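Local coordinates for aerobic respiration control sensor protein ArcB (Escherichia coli, PDB 2A0B) that relays phosphate through the histidine-containing phosphotransfer domain of this membrane sensor kinase, activating the regulator ArcA for anaerobic repression of the arc modulon, at residues A[31-36]-A[73-78]; A[9-14]-A[109-114]. One frame throughout, in Å; residues are numbered along the deposited sequence.

Overall arrangement
Both contacts belong to the histidine-containing phosphotransfer domain, an all-helical four-helix bundle, and their centres lie about 9 Å apart. Interaction 2 joins the first short helix, 7-11, and the turn after it to helix 93-122; between its two segments in the chain fall both segments of interaction 1, which joins helix 26-52 to the turn and start of helix 76-85. The two contacts touch: the N of Asp-13 probably hydrogen-bonds to the O of Gly-74, and Leu-78 packs on Asp-111. Residues 73-78 are thus held between helix 26-52 and the N-terminal segment, and this same turn leads into His-77, a ligand of the zinc ion.

Interaction 1 of 2, residues A[31-36]-A[73-78]; sequences DGLAVF and VGLRHL. With ZN (zinc ion), chain B.
Phe-36 receives a leucine methyl over one face of its ring: CD1 of Leu-75 stands 4.0 Å from the ring centroid, 30° off the normal, in a CH-pi contact. The nearest ring atom is CE2 of Phe-36, 3.5 Å from CD1 of Leu-75. The benzyl group extends away from its own helix because CG is anti to the backbone N (chi1 -179°), and Leu-75 comes to meet it from the opposite direction. At the ring's edge, CD1 of Leu-78 lies 4.0 Å from CZ of Phe-36. A flat, wide ring suits this place, since it can offer a face to one leucine and its rim to another.

One turn earlier on helix 26-52, CG1 of Val-73 rests against backbone, 3.9 Å from C of Gly-32. Glycine fits here because a beta carbon would press tightly on that methyl. Leu-33 fills in beside them, its CD1 4.3 Å from CD1 of Leu-75. No hydrogen bond crosses this buried, apolar contact.

Gly-74, with positive phi, is the C-prime residue of the Schellman motif ending helix 56-72, and Leu-75 is the N-cap of helix 76-85. His-77 turns to the zinc ion with Glu-103 and Glu-107, while Phe-36 also packs on Ala-69 and Ala-70 of helix 56-72 and Leu-33 on Leu-115 of helix 93-122.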
# COMPACT_ATOMS: atom_id res chain seq x y z
N ASP A 31 6.64 2.59 14.20
CA ASP A 31 7.96 2.49 13.61
C ASP A 31 7.91 1.90 12.17
O ASP A 31 8.72 2.32 11.37
CB ASP A 31 8.90 1.57 14.42
CG ASP A 31 9.26 2.22 15.75
OD1 ASP A 31 9.05 3.42 15.92
OD2 ASP A 31 9.75 1.46 16.63
N GLY A 32 7.09 0.91 11.99
CA GLY A 32 6.93 0.23 10.69
C GLY A 32 6.36 1.29 9.69
O GLY A 32 6.86 1.31 8.59
N LEU A 33 5.38 2.02 10.19
CA LEU A 33 4.80 3.04 9.30
C LEU A 33 5.79 4.07 8.90
O LEU A 33 5.82 4.60 7.77
CB LEU A 33 3.58 3.64 10.01
CG LEU A 33 2.69 4.52 9.12
CD1 LEU A 33 2.24 3.75 7.89
CD2 LEU A 33 1.49 4.96 9.93
N ALA A 34 6.72 4.52 9.77
CA ALA A 34 7.74 5.49 9.44
C ALA A 34 8.67 4.97 8.38
O ALA A 34 9.12 5.67 7.47
CB ALA A 34 8.52 5.89 10.70
N VAL A 35 8.99 3.65 8.41
CA VAL A 35 9.81 3.06 7.41
C VAL A 35 9.02 2.99 6.04
O VAL A 35 9.63 3.32 5.04
CB VAL A 35 10.27 1.61 7.74
CG1 VAL A 35 10.98 0.94 6.59
CG2 VAL A 35 11.24 1.80 8.93
N PHE A 36 7.78 2.67 6.15
CA PHE A 36 6.93 2.60 4.90
C PHE A 36 6.93 3.99 4.26
O PHE A 36 7.13 4.03 3.02
CB PHE A 36 5.55 2.16 5.28
CG PHE A 36 4.59 2.01 4.11
CD1 PHE A 36 4.59 0.86 3.36
CD2 PHE A 36 3.71 3.05 3.85
CE1 PHE A 36 3.66 0.76 2.30
CE2 PHE A 36 2.82 2.96 2.76
CZ PHE A 36 2.80 1.81 2.03
N VAL A 73 1.73 -3.31 7.45
CA VAL A 73 1.26 -2.26 8.34
C VAL A 73 -0.23 -2.00 8.27
O VAL A 73 -0.72 -1.03 8.89
CB VAL A 73 2.07 -0.97 8.13
CG1 VAL A 73 3.52 -1.15 8.53
CG2 VAL A 73 2.01 -0.44 6.68
N GLY A 74 -1.03 -2.86 7.66
CA GLY A 74 -2.49 -2.77 7.70
C GLY A 74 -3.11 -1.77 6.64
O GLY A 74 -4.29 -1.50 6.98
N LEU A 75 -2.30 -1.52 5.69
CA LEU A 75 -2.93 -0.56 4.63
C LEU A 75 -3.66 -1.49 3.61
O LEU A 75 -2.99 -1.69 2.59
CB LEU A 75 -1.83 0.31 4.08
CG LEU A 75 -1.22 1.34 5.11
CD1 LEU A 75 0.08 1.92 4.64
CD2 LEU A 75 -2.28 2.39 5.40
N ARG A 76 -4.84 -1.90 3.95
CA ARG A 76 -5.59 -2.90 3.17
C ARG A 76 -5.89 -2.40 1.72
O ARG A 76 -5.69 -3.16 0.81
CB ARG A 76 -6.88 -3.15 3.92
CG ARG A 76 -7.86 -4.18 3.38
CD ARG A 76 -9.28 -3.70 3.68
NE ARG A 76 -9.91 -3.96 4.93
CZ ARG A 76 -10.30 -5.06 5.58
NH1 ARG A 76 -10.08 -6.30 5.14
NH2 ARG A 76 -10.90 -4.98 6.77
N HIS A 77 -6.23 -1.10 1.61
CA HIS A 77 -6.55 -0.70 0.19
C HIS A 77 -5.34 -0.57 -0.65
O HIS A 77 -5.32 -0.92 -1.88
CB HIS A 77 -7.29 0.65 0.33
CG HIS A 77 -7.54 1.28 -1.04
ND1 HIS A 77 -8.33 0.61 -1.95
CD2 HIS A 77 -7.06 2.39 -1.57
CE1 HIS A 77 -8.37 1.37 -3.06
NE2 HIS A 77 -7.60 2.39 -2.84
N LEU A 78 -4.18 -0.14 -0.16
CA LEU A 78 -2.94 -0.08 -0.87
C LEU A 78 -2.47 -1.52 -1.20
O LEU A 78 -1.92 -1.78 -2.24
CB LEU A 78 -1.78 0.67 -0.22
CG LEU A 78 -2.06 2.16 0.10
CD1 LEU A 78 -0.83 2.85 0.66
CD2 LEU A 78 -2.38 2.87 -1.25
ZN ZN B . -7.40 4.09 -4.02

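Interaction 2 of 2, residues A[9-14]-A[109-114]; sequences EALLDI and RHDVEV
Leu-11 lays its isobutyl end across the carboxylate of Asp-111, the two side chains meeting at about a right angle, where the N-terminal helix 7-11 packs on helix 93-122 of the phosphotransfer domain's four-helix bundle. Its CD2 is 3.5 Å from OD2 of Asp-111, while the other branch, CD1, comes 4.2 Å from CG2 of Val-114. With CG anti to the carbonyl carbon (chi1 -61°), the leucine can span both neighbours, apolar and polar. Leu-12 adds a second apolar touch, CD1 to CG1 of Val-114 at 4.3 Å; the compact, branched valine thus serves two leucines with its two methyls. The same CG2 of Val-114 also lies over one face of the His-110 ring, offset toward the rim.

A water supplies the polar link that the direct contacts lack, donating to both the backbone O of Leu-11 and the carboxylate of Asp-111. The bridging water would probably lose its carboxylate acceptor, and CD2 of Leu-11 its neighbour, if an alanine stood at Asp-111.

Farther out, OD1 of Asp-111 is close to OE1 of the zinc ligand Glu-107, a proximity of like charges that may raise the proton affinity of Asp-111, while the zinc ion bound by Glu-107 would work against it. Arg-76 donates from NE to the O of Leu-12, holding the turn that follows helix 7-11. The bridging water sits 2.8 Å from O of Leu-11 and 2.7 Å from OD2 of Asp-111.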
# COMPACT_ATOMS: atom_id res chain seq x y z
N GLU A 9 -12.52 2.02 7.88
CA GLU A 9 -12.90 0.66 7.52
C GLU A 9 -12.47 0.23 6.14
O GLU A 9 -12.09 -0.91 5.85
CB GLU A 9 -14.44 0.47 7.60
CG GLU A 9 -14.95 0.85 8.97
CD GLU A 9 -16.42 0.60 9.23
OE1 GLU A 9 -17.25 0.66 8.30
OE2 GLU A 9 -16.73 0.34 10.42
N ALA A 10 -12.57 1.19 5.21
CA ALA A 10 -12.25 0.94 3.83
C ALA A 10 -10.76 0.88 3.57
O ALA A 10 -10.31 0.06 2.77
CB ALA A 10 -12.90 2.05 2.99
N LEU A 11 -9.94 1.69 4.21
CA LEU A 11 -8.56 1.81 3.86
C LEU A 11 -7.66 0.88 4.82
O LEU A 11 -6.58 0.71 4.35
CB LEU A 11 -8.04 3.25 4.01
CG LEU A 11 -8.81 4.29 3.06
CD1 LEU A 11 -8.26 5.66 3.36
CD2 LEU A 11 -8.47 3.87 1.63
N LEU A 12 -8.27 0.63 5.95
CA LEU A 12 -7.30 -0.12 6.86
C LEU A 12 -7.84 -1.49 7.13
O LEU A 12 -9.00 -1.81 7.07
CB LEU A 12 -7.34 0.60 8.23
CG LEU A 12 -6.99 2.11 8.18
CD1 LEU A 12 -7.11 2.69 9.60
CD2 LEU A 12 -5.66 2.31 7.51
N ASP A 13 -6.91 -2.39 7.60
CA ASP A 13 -7.37 -3.69 8.06
C ASP A 13 -7.59 -3.63 9.58
O ASP A 13 -6.60 -3.85 10.34
CB ASP A 13 -6.31 -4.74 7.73
CG ASP A 13 -6.76 -6.16 8.05
OD1 ASP A 13 -7.72 -6.43 8.75
OD2 ASP A 13 -6.04 -7.01 7.44
N ILE A 14 -8.74 -3.20 10.02
CA ILE A 14 -9.03 -2.95 11.43
C ILE A 14 -8.92 -4.20 12.30
O ILE A 14 -8.20 -4.07 13.32
CB ILE A 14 -10.38 -2.25 11.66
CG1 ILE A 14 -10.36 -0.99 10.77
CG2 ILE A 14 -10.50 -1.88 13.14
CD1 ILE A 14 -9.30 0.00 11.13
N ARG A 109 0.04 8.92 0.47
CA ARG A 109 0.31 9.74 1.69
C ARG A 109 -0.93 9.90 2.49
O ARG A 109 -1.00 9.92 3.76
CB ARG A 109 1.05 11.00 1.28
CG ARG A 109 2.36 10.88 0.55
CD ARG A 109 3.06 12.20 0.29
NE ARG A 109 4.40 12.11 -0.30
CZ ARG A 109 4.69 12.00 -1.58
NH1 ARG A 109 3.70 11.90 -2.48
NH2 ARG A 109 5.95 11.91 -1.97
N HIS A 110 -2.15 10.10 1.87
CA HIS A 110 -3.38 10.19 2.58
C HIS A 110 -3.76 8.98 3.40
O HIS A 110 -4.26 9.00 4.50
CB HIS A 110 -4.53 10.59 1.57
CG HIS A 110 -5.90 10.44 2.10
ND1 HIS A 110 -6.47 11.37 2.94
CD2 HIS A 110 -6.89 9.52 1.98
CE1 HIS A 110 -7.68 11.03 3.30
NE2 HIS A 110 -7.98 9.89 2.72
N ASP A 111 -3.54 7.77 2.77
CA ASP A 111 -3.82 6.53 3.46
C ASP A 111 -2.83 6.45 4.72
O ASP A 111 -3.45 6.03 5.70
CB ASP A 111 -3.48 5.35 2.55
CG ASP A 111 -4.50 4.98 1.49
OD1 ASP A 111 -4.95 5.99 0.85
OD2 ASP A 111 -4.99 3.88 1.25
N VAL A 112 -1.65 6.91 4.52
CA VAL A 112 -0.75 6.85 5.77
C VAL A 112 -1.28 7.79 6.83
O VAL A 112 -1.36 7.48 8.03
CB VAL A 112 0.64 7.21 5.35
CG1 VAL A 112 1.55 7.64 6.52
CG2 VAL A 112 1.31 6.11 4.51
N GLU A 113 -1.78 9.02 6.41
CA GLU A 113 -2.33 9.90 7.45
C GLU A 113 -3.52 9.36 8.15
O GLU A 113 -3.84 9.58 9.33
CB GLU A 113 -2.74 11.25 6.75
CG GLU A 113 -1.53 11.99 6.28
CD GLU A 113 -1.80 13.18 5.35
OE1 GLU A 113 -2.92 13.27 4.84
OE2 GLU A 113 -0.88 13.97 5.16
N VAL A 114 -4.46 8.61 7.51
CA VAL A 114 -5.59 7.95 8.05
C VAL A 114 -5.12 6.84 9.08
O VAL A 114 -5.76 6.82 10.09
CB VAL A 114 -6.47 7.30 6.95
CG1 VAL A 114 -7.57 6.47 7.52
CG2 VAL A 114 -7.14 8.50 6.19
O HOH W 1 -4.67 1.55 2.48